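Local coordinates for protein 2-Keto-3-deoxy-(6-phospho-)gluconate aldolase (Thermoproteus tenax, PDB 2R91) that is an aldolase of the dihydrodipicolinate synthetase family, folded as a TIM barrel and assembled from four copies of the chain, at residues 9-13 / 14-18; 237-240 / 241-245; 108-111 / 112-116. All blocks are in the same frame, centred on the assembly; numbering follows the deposited sequence.

Contact 1 (9-13 / 14-18)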
ATOM      1  N   THR A   9      14.022  10.858  24.261  1.00 18.34           N
ATOM      2  CA  THR A   9      13.668  10.791  25.652  1.00 18.73           C
ATOM      3  C   THR A   9      14.676   9.836  26.328  1.00 18.48           C
ATOM      4  O   THR A   9      14.736   8.656  26.008  1.00 18.05           O
ATOM      5  CB  THR A   9      12.232  10.276  25.781  1.00 18.45           C
ATOM      6  OG1 THR A   9      11.331  11.175  25.116  1.00 18.85           O
ATOM      7  CG2 THR A   9      11.849  10.120  27.248  1.00 19.84           C
ATOM      8  N   THR A  10      15.467  10.368  27.255  1.00 19.75           N
ATOM      9  CA  THR A  10      16.633   9.665  27.792  1.00 21.95           C
ATOM     10  C   THR A  10      16.273   8.883  29.068  1.00 24.13           C
ATOM     11  O   THR A  10      16.263   9.480  30.155  1.00 24.56           O
ATOM     12  CB  THR A  10      17.769  10.657  28.128  1.00 22.79           C
ATOM     13  OG1 THR A  10      17.246  11.688  28.979  1.00 23.74           O
ATOM     14  CG2 THR A  10      18.353  11.369  26.860  1.00 22.82           C
ATOM     15  N   PHE A  11      15.991   7.577  28.949  1.00 22.89           N
ATOM     16  CA  PHE A  11      15.773   6.708  30.107  1.00 24.32           C
ATOM     17  C   PHE A  11      17.121   6.223  30.678  1.00 27.85           C
ATOM     18  O   PHE A  11      18.110   6.041  29.940  1.00 24.84           O
ATOM     19  CB  PHE A  11      14.938   5.460  29.750  1.00 23.35           C
ATOM     20  CG  PHE A  11      13.507   5.750  29.432  1.00 24.99           C
ATOM     21  CD1 PHE A  11      12.529   5.685  30.434  1.00 25.77           C
ATOM     22  CD2 PHE A  11      13.118   6.075  28.146  1.00 23.72           C
ATOM     23  CE1 PHE A  11      11.195   5.966  30.137  1.00 24.99           C
ATOM     24  CE2 PHE A  11      11.781   6.323  27.834  1.00 24.71           C
ATOM     25  CZ  PHE A  11      10.821   6.285  28.849  1.00 23.28           C
ATOM     26  N   ARG A  12      17.157   6.034  31.996  1.00 31.05           N
ATOM     27  CA  ARG A  12      18.241   5.306  32.647  1.00 36.54           C
ATOM     28  C   ARG A  12      17.672   4.646  33.890  1.00 38.62           C
ATOM     29  O   ARG A  12      16.915   5.277  34.636  1.00 38.92           O
ATOM     30  CB  ARG A  12      19.402   6.230  33.021  1.00 38.74           C
ATOM     31  CG  ARG A  12      20.394   5.592  33.981  1.00 42.63           C
ATOM     32  CD  ARG A  12      21.471   6.585  34.406  1.00 46.05           C
ATOM     33  NE  ARG A  12      22.422   6.747  33.313  1.00 50.04           N
ATOM     34  CZ  ARG A  12      23.392   7.660  33.273  1.00 52.32           C
ATOM     35  NH1 ARG A  12      23.560   8.530  34.281  1.00 52.87           N
ATOM     36  NH2 ARG A  12      24.195   7.705  32.202  1.00 53.11           N
ATOM     37  N   GLY A  13      18.023   3.382  34.106  1.00 41.71           N
ATOM     38  CA  GLY A  13      17.493   2.624  35.246  1.00 44.17           C
ATOM     39  C   GLY A  13      15.977   2.494  35.233  1.00 46.31           C
ATOM     40  O   GLY A  13      15.340   2.404  36.295  1.00 47.71           O
ATOM     41  N   GLY A  14      15.386   2.513  34.040  1.00 46.16           N
ATOM     42  CA  GLY A  14      13.937   2.342  33.898  1.00 45.48           C
ATOM     43  C   GLY A  14      13.115   3.616  33.955  1.00 45.06           C
ATOM     44  O   GLY A  14      11.922   3.617  33.618  1.00 46.97           O
ATOM     45  N   ARG A  15      13.734   4.714  34.361  1.00 43.29           N
ATOM     46  CA  ARG A  15      13.015   5.975  34.465  1.00 42.10           C
ATOM     47  C   ARG A  15      13.665   7.041  33.598  1.00 38.29           C
ATOM     48  O   ARG A  15      14.807   6.880  33.172  1.00 36.87           O
ATOM     49  CB  ARG A  15      12.992   6.441  35.935  1.00 43.67           C
ATOM     50  CG  ARG A  15      14.374   6.575  36.567  1.00 46.08           C
ATOM     51  CD  ARG A  15      14.307   6.995  38.052  1.00 47.43           C
ATOM     52  NE  ARG A  15      13.415   6.135  38.844  1.00 51.32           N
ATOM     53  CZ  ARG A  15      13.160   6.293  40.149  1.00 52.74           C
ATOM     54  NH1 ARG A  15      13.739   7.277  40.848  1.00 52.84           N
ATOM     55  NH2 ARG A  15      12.322   5.460  40.764  1.00 52.99           N
ATOM     56  N   LEU A  16      12.949   8.132  33.345  1.00 36.41           N
ATOM     57  CA  LEU A  16      13.531   9.309  32.708  1.00 35.39           C
ATOM     58  C   LEU A  16      14.655   9.902  33.521  1.00 36.28           C
ATOM     59  O   LEU A  16      14.510  10.140  34.738  1.00 37.05           O
ATOM     60  CB  LEU A  16      12.487  10.400  32.490  1.00 36.81           C
ATOM     61  CG  LEU A  16      11.203   9.934  31.814  1.00 38.58           C
ATOM     62  CD1 LEU A  16      10.200  11.058  31.729  1.00 38.65           C
ATOM     63  CD2 LEU A  16      11.499   9.410  30.409  1.00 38.14           C
ATOM     64  N   ASP A  17      15.768  10.191  32.855  1.00 33.02           N
ATOM     65  CA  ASP A  17      16.889  10.817  33.505  1.00 33.05           C
ATOM     66  C   ASP A  17      17.012  12.246  32.989  1.00 33.88           C
ATOM     67  O   ASP A  17      17.436  12.462  31.850  1.00 33.03           O
ATOM     68  CB  ASP A  17      18.149   9.997  33.246  1.00 32.55           C
ATOM     69  CG  ASP A  17      19.354  10.519  33.985  1.00 32.73           C
ATOM     70  OD1 ASP A  17      19.521  11.740  34.104  1.00 33.15           O
ATOM     71  OD2 ASP A  17      20.171   9.687  34.415  1.00 33.46           O
ATOM     72  N   PRO A  18      16.615  13.238  33.815  1.00 34.19           N
ATOM     73  CA  PRO A  18      16.585  14.616  33.345  1.00 34.64           C
ATOM     74  C   PRO A  18      17.976  15.227  33.283  1.00 34.56           C
ATOM     75  O   PRO A  18      18.170  16.221  32.604  1.00 35.24           O
ATOM     76  CB  PRO A  18      15.701  15.324  34.390  1.00 35.76           C
ATOM     77  CG  PRO A  18      15.849  14.508  35.630  1.00 35.54           C
ATOM     78  CD  PRO A  18      16.177  13.110  35.222  1.00 35.39           C
TER

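Contact 2 (237-240 / 241-245)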
ATOM      1  N   ILE A 237      19.727  -1.771  12.036  1.00 30.02           N
ATOM      2  CA  ILE A 237      19.617  -2.415  13.368  1.00 27.69           C
ATOM      3  C   ILE A 237      18.459  -1.977  14.257  1.00 26.81           C
ATOM      4  O   ILE A 237      18.392  -2.382  15.423  1.00 27.27           O
ATOM      5  CB  ILE A 237      20.876  -2.244  14.227  1.00 28.20           C
ATOM      6  CG1 ILE A 237      21.284  -0.769  14.251  1.00 28.27           C
ATOM      7  CG2 ILE A 237      21.997  -3.205  13.809  1.00 28.63           C
ATOM      8  CD1 ILE A 237      22.405  -0.532  15.137  1.00 30.54           C
ATOM      9  N   GLY A 238      17.566  -1.134  13.747  1.00 25.27           N
ATOM     10  CA  GLY A 238      16.470  -0.635  14.575  1.00 21.84           C
ATOM     11  C   GLY A 238      16.712   0.850  14.799  1.00 21.08           C
ATOM     12  O   GLY A 238      17.384   1.243  15.756  1.00 21.53           O
ATOM     13  N   TYR A 239      16.156   1.674  13.917  1.00 17.81           N
ATOM     14  CA  TYR A 239      16.516   3.087  13.871  1.00 17.94           C
ATOM     15  C   TYR A 239      16.280   3.791  15.209  1.00 17.84           C
ATOM     16  O   TYR A 239      17.141   4.516  15.690  1.00 17.69           O
ATOM     17  CB  TYR A 239      15.753   3.823  12.767  1.00 17.30           C
ATOM     18  CG  TYR A 239      16.296   5.222  12.637  1.00 18.84           C
ATOM     19  CD1 TYR A 239      17.557   5.426  12.102  1.00 18.43           C
ATOM     20  CD2 TYR A 239      15.575   6.334  13.111  1.00 18.34           C
ATOM     21  CE1 TYR A 239      18.109   6.691  12.009  1.00 18.74           C
ATOM     22  CE2 TYR A 239      16.109   7.616  13.012  1.00 19.84           C
ATOM     23  CZ  TYR A 239      17.383   7.779  12.457  1.00 18.43           C
ATOM     24  OH  TYR A 239      17.948   9.013  12.360  1.00 18.32           O
ATOM     25  N   ALA A 240      15.109   3.570  15.801  1.00 18.21           N
ATOM     26  CA  ALA A 240      14.691   4.351  17.007  1.00 18.70           C
ATOM     27  C   ALA A 240      15.657   4.129  18.165  1.00 18.21           C
ATOM     28  O   ALA A 240      16.089   5.086  18.826  1.00 19.16           O
ATOM     29  CB  ALA A 240      13.239   3.984  17.402  1.00 18.30           C
ATOM     30  N   ALA A 241      16.075   2.879  18.365  1.00 18.38           N
ATOM     31  CA  ALA A 241      17.143   2.579  19.345  1.00 16.75           C
ATOM     32  C   ALA A 241      18.530   3.079  18.930  1.00 18.28           C
ATOM     33  O   ALA A 241      19.341   3.527  19.765  1.00 17.02           O
ATOM     34  CB  ALA A 241      17.185   1.084  19.653  1.00 15.73           C
ATOM     35  N   ALA A 242      18.827   3.004  17.633  1.00 17.58           N
ATOM     36  CA  ALA A 242      20.134   3.416  17.132  1.00 17.29           C
ATOM     37  C   ALA A 242      20.411   4.920  17.300  1.00 17.61           C
ATOM     38  O   ALA A 242      21.563   5.325  17.477  1.00 17.79           O
ATOM     39  CB  ALA A 242      20.310   2.969  15.607  1.00 17.54           C
ATOM     40  N   VAL A 243      19.356   5.742  17.281  1.00 17.59           N
ATOM     41  CA  VAL A 243      19.517   7.194  17.406  1.00 17.99           C
ATOM     42  C   VAL A 243      20.350   7.525  18.658  1.00 18.10           C
ATOM     43  O   VAL A 243      21.226   8.409  18.623  1.00 18.21           O
ATOM     44  CB  VAL A 243      18.120   7.928  17.437  1.00 17.54           C
ATOM     45  CG1 VAL A 243      18.264   9.417  17.849  1.00 17.79           C
ATOM     46  CG2 VAL A 243      17.400   7.836  16.109  1.00 16.44           C
ATOM     47  N   TYR A 244      20.091   6.796  19.748  1.00 17.68           N
ATOM     48  CA  TYR A 244      20.780   7.021  21.028  1.00 18.04           C
ATOM     49  C   TYR A 244      22.264   6.709  20.913  1.00 19.72           C
ATOM     50  O   TYR A 244      23.118   7.471  21.409  1.00 18.92           O
ATOM     51  CB  TYR A 244      20.215   6.076  22.094  1.00 18.48           C
ATOM     52  CG  TYR A 244      18.814   6.372  22.548  1.00 17.73           C
ATOM     53  CD1 TYR A 244      18.581   7.043  23.778  1.00 16.90           C
ATOM     54  CD2 TYR A 244      17.703   5.950  21.786  1.00 17.66           C
ATOM     55  CE1 TYR A 244      17.261   7.303  24.207  1.00 16.62           C
ATOM     56  CE2 TYR A 244      16.390   6.212  22.201  1.00 16.46           C
ATOM     57  CZ  TYR A 244      16.186   6.874  23.444  1.00 17.62           C
ATOM     58  OH  TYR A 244      14.877   7.115  23.868  1.00 18.41           O
ATOM     59  N   GLU A 245      22.584   5.590  20.251  1.00 18.61           N
ATOM     60  CA  GLU A 245      23.996   5.239  20.059  1.00 19.74           C
ATOM     61  C   GLU A 245      24.695   6.220  19.114  1.00 19.15           C
ATOM     62  O   GLU A 245      25.871   6.564  19.331  1.00 19.50           O
ATOM     63  CB  GLU A 245      24.157   3.766  19.613  1.00 20.35           C
ATOM     64  CG  GLU A 245      25.610   3.300  19.395  1.00 23.00           C
ATOM     65  CD  GLU A 245      26.424   3.296  20.695  1.00 25.39           C
ATOM     66  OE1 GLU A 245      25.821   3.322  21.777  1.00 26.40           O
ATOM     67  OE2 GLU A 245      27.666   3.285  20.623  1.00 28.32           O
TER

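Contact 3 (108-111 / 112-116)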
ATOM      1  N   ARG A 108     -15.390  13.062  11.232  1.00 23.75           N
ATOM      2  CA  ARG A 108     -15.932  13.849  12.354  1.00 25.81           C
ATOM      3  C   ARG A 108     -15.102  13.629  13.628  1.00 21.85           C
ATOM      4  O   ARG A 108     -14.808  14.569  14.342  1.00 20.56           O
ATOM      5  CB  ARG A 108     -17.427  13.547  12.637  1.00 26.40           C
ATOM      6  CG  ARG A 108     -18.018  14.490  13.714  1.00 29.65           C
ATOM      7  CD  ARG A 108     -19.464  14.123  14.130  1.00 30.29           C
ATOM      8  NE  ARG A 108     -19.437  12.871  14.884  1.00 30.91           N
ATOM      9  CZ  ARG A 108     -19.178  12.783  16.179  1.00 32.85           C
ATOM     10  NH1 ARG A 108     -18.968  13.880  16.882  1.00 33.22           N
ATOM     11  NH2 ARG A 108     -19.111  11.581  16.763  1.00 34.87           N
ATOM     12  N   GLN A 109     -14.708  12.383  13.889  1.00 22.03           N
ATOM     13  CA  GLN A 109     -13.912  12.101  15.092  1.00 21.44           C
ATOM     14  C   GLN A 109     -12.548  12.785  15.075  1.00 21.44           C
ATOM     15  O   GLN A 109     -12.120  13.377  16.077  1.00 20.91           O
ATOM     16  CB  GLN A 109     -13.778  10.595  15.311  1.00 21.29           C
ATOM     17  CG  GLN A 109     -15.109   9.925  15.740  1.00 20.14           C
ATOM     18  CD  GLN A 109     -15.015   8.414  15.698  1.00 21.34           C
ATOM     19  OE1 GLN A 109     -14.405   7.853  14.780  1.00 21.23           O
ATOM     20  NE2 GLN A 109     -15.655   7.732  16.669  1.00 19.27           N
ATOM     21  N   ILE A 110     -11.861  12.699  13.936  1.00 21.14           N
ATOM     22  CA  ILE A 110     -10.556  13.361  13.790  1.00 21.64           C
ATOM     23  C   ILE A 110     -10.688  14.879  13.983  1.00 20.29           C
ATOM     24  O   ILE A 110      -9.863  15.505  14.635  1.00 21.19           O
ATOM     25  CB  ILE A 110      -9.911  13.103  12.386  1.00 22.56           C
ATOM     26  CG1 ILE A 110      -9.813  11.610  12.058  1.00 22.72           C
ATOM     27  CG2 ILE A 110      -8.538  13.775  12.293  1.00 20.41           C
ATOM     28  CD1 ILE A 110      -9.213  10.846  13.164  1.00 24.49           C
ATOM     29  N   ALA A 111     -11.706  15.468  13.380  1.00 21.60           N
ATOM     30  CA  ALA A 111     -11.894  16.926  13.448  1.00 22.34           C
ATOM     31  C   ALA A 111     -12.190  17.387  14.854  1.00 21.91           C
ATOM     32  O   ALA A 111     -11.666  18.394  15.282  1.00 22.59           O
ATOM     33  CB  ALA A 111     -13.037  17.377  12.506  1.00 22.20           C
ATOM     34  N   LYS A 112     -13.067  16.667  15.555  1.00 22.22           N
ATOM     35  CA  LYS A 112     -13.414  17.010  16.934  1.00 22.25           C
ATOM     36  C   LYS A 112     -12.174  16.980  17.808  1.00 20.84           C
ATOM     37  O   LYS A 112     -11.963  17.895  18.606  1.00 21.03           O
ATOM     38  CB  LYS A 112     -14.478  16.040  17.513  1.00 23.72           C
ATOM     39  CG  LYS A 112     -14.858  16.370  18.969  1.00 24.60           C
ATOM     40  CD  LYS A 112     -16.097  15.608  19.429  1.00 26.24           C
ATOM     41  CE  LYS A 112     -16.418  15.858  20.921  1.00 26.86           C
ATOM     42  NZ  LYS A 112     -16.522  17.306  21.253  1.00 30.63           N
ATOM     43  N   TYR A 113     -11.363  15.931  17.663  1.00 19.80           N
ATOM     44  CA  TYR A 113     -10.085  15.836  18.381  1.00 19.71           C
ATOM     45  C   TYR A 113      -9.232  17.100  18.262  1.00 19.98           C
ATOM     46  O   TYR A 113      -8.819  17.693  19.268  1.00 19.27           O
ATOM     47  CB  TYR A 113      -9.261  14.635  17.882  1.00 19.10           C
ATOM     48  CG  TYR A 113      -7.912  14.536  18.590  1.00 19.21           C
ATOM     49  CD1 TYR A 113      -7.834  14.080  19.924  1.00 18.58           C
ATOM     50  CD2 TYR A 113      -6.720  14.928  17.944  1.00 17.73           C
ATOM     51  CE1 TYR A 113      -6.613  13.994  20.598  1.00 18.63           C
ATOM     52  CE2 TYR A 113      -5.515  14.839  18.581  1.00 17.94           C
ATOM     53  CZ  TYR A 113      -5.453  14.375  19.918  1.00 20.57           C
ATOM     54  OH  TYR A 113      -4.239  14.285  20.563  1.00 19.66           O
ATOM     55  N   PHE A 114      -8.930  17.495  17.025  1.00 19.51           N
ATOM     56  CA  PHE A 114      -8.111  18.696  16.811  1.00 19.68           C
ATOM     57  C   PHE A 114      -8.815  19.963  17.246  1.00 20.25           C
ATOM     58  O   PHE A 114      -8.202  20.807  17.849  1.00 21.32           O
ATOM     59  CB  PHE A 114      -7.610  18.807  15.344  1.00 19.11           C
ATOM     60  CG  PHE A 114      -6.457  17.864  15.038  1.00 17.96           C
ATOM     61  CD1 PHE A 114      -5.176  18.169  15.449  1.00 19.03           C
ATOM     62  CD2 PHE A 114      -6.670  16.692  14.333  1.00 18.51           C
ATOM     63  CE1 PHE A 114      -4.097  17.314  15.197  1.00 18.47           C
ATOM     64  CE2 PHE A 114      -5.611  15.823  14.077  1.00 18.67           C
ATOM     65  CZ  PHE A 114      -4.306  16.147  14.510  1.00 17.52           C
ATOM     66  N   ARG A 115     -10.107  20.086  16.990  1.00 21.71           N
ATOM     67  CA  ARG A 115     -10.793  21.322  17.412  1.00 24.88           C
ATOM     68  C   ARG A 115     -10.842  21.474  18.939  1.00 24.63           C
ATOM     69  O   ARG A 115     -10.637  22.562  19.473  1.00 24.43           O
ATOM     70  CB  ARG A 115     -12.176  21.395  16.783  1.00 25.50           C
ATOM     71  CG  ARG A 115     -12.053  21.708  15.295  1.00 28.25           C
ATOM     72  CD  ARG A 115     -13.325  21.448  14.563  1.00 30.61           C
ATOM     73  NE  ARG A 115     -13.215  21.784  13.144  1.00 32.60           N
ATOM     74  CZ  ARG A 115     -14.096  21.408  12.221  1.00 34.41           C
ATOM     75  NH1 ARG A 115     -15.143  20.658  12.572  1.00 34.78           N
ATOM     76  NH2 ARG A 115     -13.941  21.775  10.947  1.00 33.85           N
ATOM     77  N   ASP A 116     -11.055  20.372  19.642  1.00 24.48           N
ATOM     78  CA  ASP A 116     -10.974  20.397  21.094  1.00 25.30           C
ATOM     79  C   ASP A 116      -9.600  20.822  21.610  1.00 24.92           C
ATOM     80  O   ASP A 116      -9.473  21.538  22.608  1.00 23.92           O
ATOM     81  CB  ASP A 116     -11.321  19.031  21.655  1.00 26.67           C
ATOM     82  CG  ASP A 116     -12.806  18.782  21.673  1.00 29.31           C
ATOM     83  OD1 ASP A 116     -13.569  19.670  21.226  1.00 30.50           O
ATOM     84  OD2 ASP A 116     -13.204  17.691  22.114  1.00 29.88           O
TER

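Contact 1 (9-13 / 14-18)
Arg12 and Arg15 frame a tight two-residue beta hairpin, closed by a type I' turn through Gly13 and Gly14, that follows the first barrel strand. They form its hydrogen-bonded antiparallel pair: Arg12 N donates to Arg15 O at 2.8 Å, and the return bond from Arg15 N to Arg12 O is longer, 3.2 Å. Beyond this pair, Asp17 N meets Thr10 O at 2.8 Å. A second link between these two residues runs from Thr10 OG1 to Asp17 O, 3.0 Å; chi1 of 53° sets the hydroxyl between backbone N and carbonyl carbon. Main chain and side chain thus tie Thr10 to Asp17, the N-cap residue of helix 18-30.

On the side carrying Arg12, the Asp17 carboxylate runs alongside the arginine, its plane turned 85° from the guanidinium. Asp17 OD2 lies 3.6 Å from Arg12 NH1, well out of the guanidinium plane, so this salt bridge rests on charge alone. Each group has a further partner: Arg12 NH2 pairs with Glu254, and Asp17 OD1 caps the helix at Leu20 N.

Phe11 and Leu16 are the non-hydrogen-bonded pair. Although their CB atoms diverge, the CD2 branch of Leu16 comes back over one face of the Phe11 ring, a CH-pi contact 3.7 Å from the ring centroid. The same methyl presses on Thr9, where Leu16 CD2 and Thr9 CG2 approach to 3.3 Å, tighter than normal carbon packing.

Contact 2 (237-240 / 241-245)
Gly238 and Ala242 form the opening hydrogen bond of helix 239-251, the glycine sitting at its N-cap with positive phi. Ala242 N donates to Gly238 O at 3.0 Å, and one residue on Val243 N reaches Tyr239 O, also at 3.0 Å, less straight at the hydrogen (141°). Tyr244 N has a weak bond to Ala241 O, 3.4 Å. Ala240 O lies in the plane of the Tyr244 ring at its edge, 3.5 Å from Tyr244 CD2.

The tyrosine hydroxyls are satisfied outside the turn: Tyr239 OH by Tyr200 OH and Ser196 OG, Tyr244 OH by Thr9 O. With CG of Tyr239 anti to the backbone N (chi1 -172°), one face of its ring receives the Val243 CG2 methyl, 3.4 Å from Tyr239 CE2.

Ile237 CG1 meets Ala242 CB more loosely, at 4.1 Å, and both side chains rest on Leu273 of helix 267-276. Ala242 and Tyr239 also pack on Ala234 of helix 217-237, while Ala241 touches Gln109 of the second subunit, so the start of this helix packs on helices 267-276 and 217-237 of its own chain and reaches the second subunit.

Contact 3 (108-111 / 112-116)
Ala111, Lys112 and Ile110 carry this contact along helix 107-120, the helix of the beta-alpha-beta unit that joins barrel strands 93-96 and 125-129. Each meets side chains four residues away along the helix.

Ala111 O accepts Arg115 N at 2.9 Å and also has the start of that side chain against it, with Arg115 CG 3.3 Å from Ala111 O. The arginine then runs extended from CG to NE and lays one face of its guanidinium over the alanine methyl, Arg115 NH1 being 3.9 Å from Ala111 CB. The position of the flat group is fixed further by Arg115 NE, which bonds to Leu146 O at the end of helix 140-146.

Lys112 N donates to Arg108 O at 3.0 Å. The lysine chain, bent only at its last torsion (chi4 53°), turns its ammonium to Asp116: Lys112 NZ to Asp116 OD2 is a weak bond within a salt bridge, 3.4 Å. Arg108 NH1 comes loosely to Lys112 CD, 4.2 Å. Across the interface Arg108 NE makes a salt bridge to Glu269 of the second subunit, and Lys112 a cation-pi contact with its Tyr263.

Ile110 and Phe114 run alongside each other in the same direction, and their backbones are joined by the bond from Phe114 N to Ile110 O. The methyl Ile110 CG2 sits in the ring plane at the edge, 4.0 Å from Phe114 CE2, while Ile110 O approaches the same edge at 3.4 Å from Phe114 CD2.

In the fold
From the N terminus, the chain leaves strand 2-6 and, after a few residues, turns back on itself in contact 1, the hairpin that leads into helix 18-30. Contact 3 follows on helix 107-120 at the barrel's flank, and contact 2 comes late, where helix 217-237 gives way to helix 239-251. All three are local and stand in series, neither nested nor crossed. Contacts 1 and 2 touch through Thr9, just ahead of the hairpin, and Tyr244 of the late helix. Contacts 2 and 3 lie on opposite sides of the chain's centre, their centres about 33 Å apart, yet both touch the second subunit.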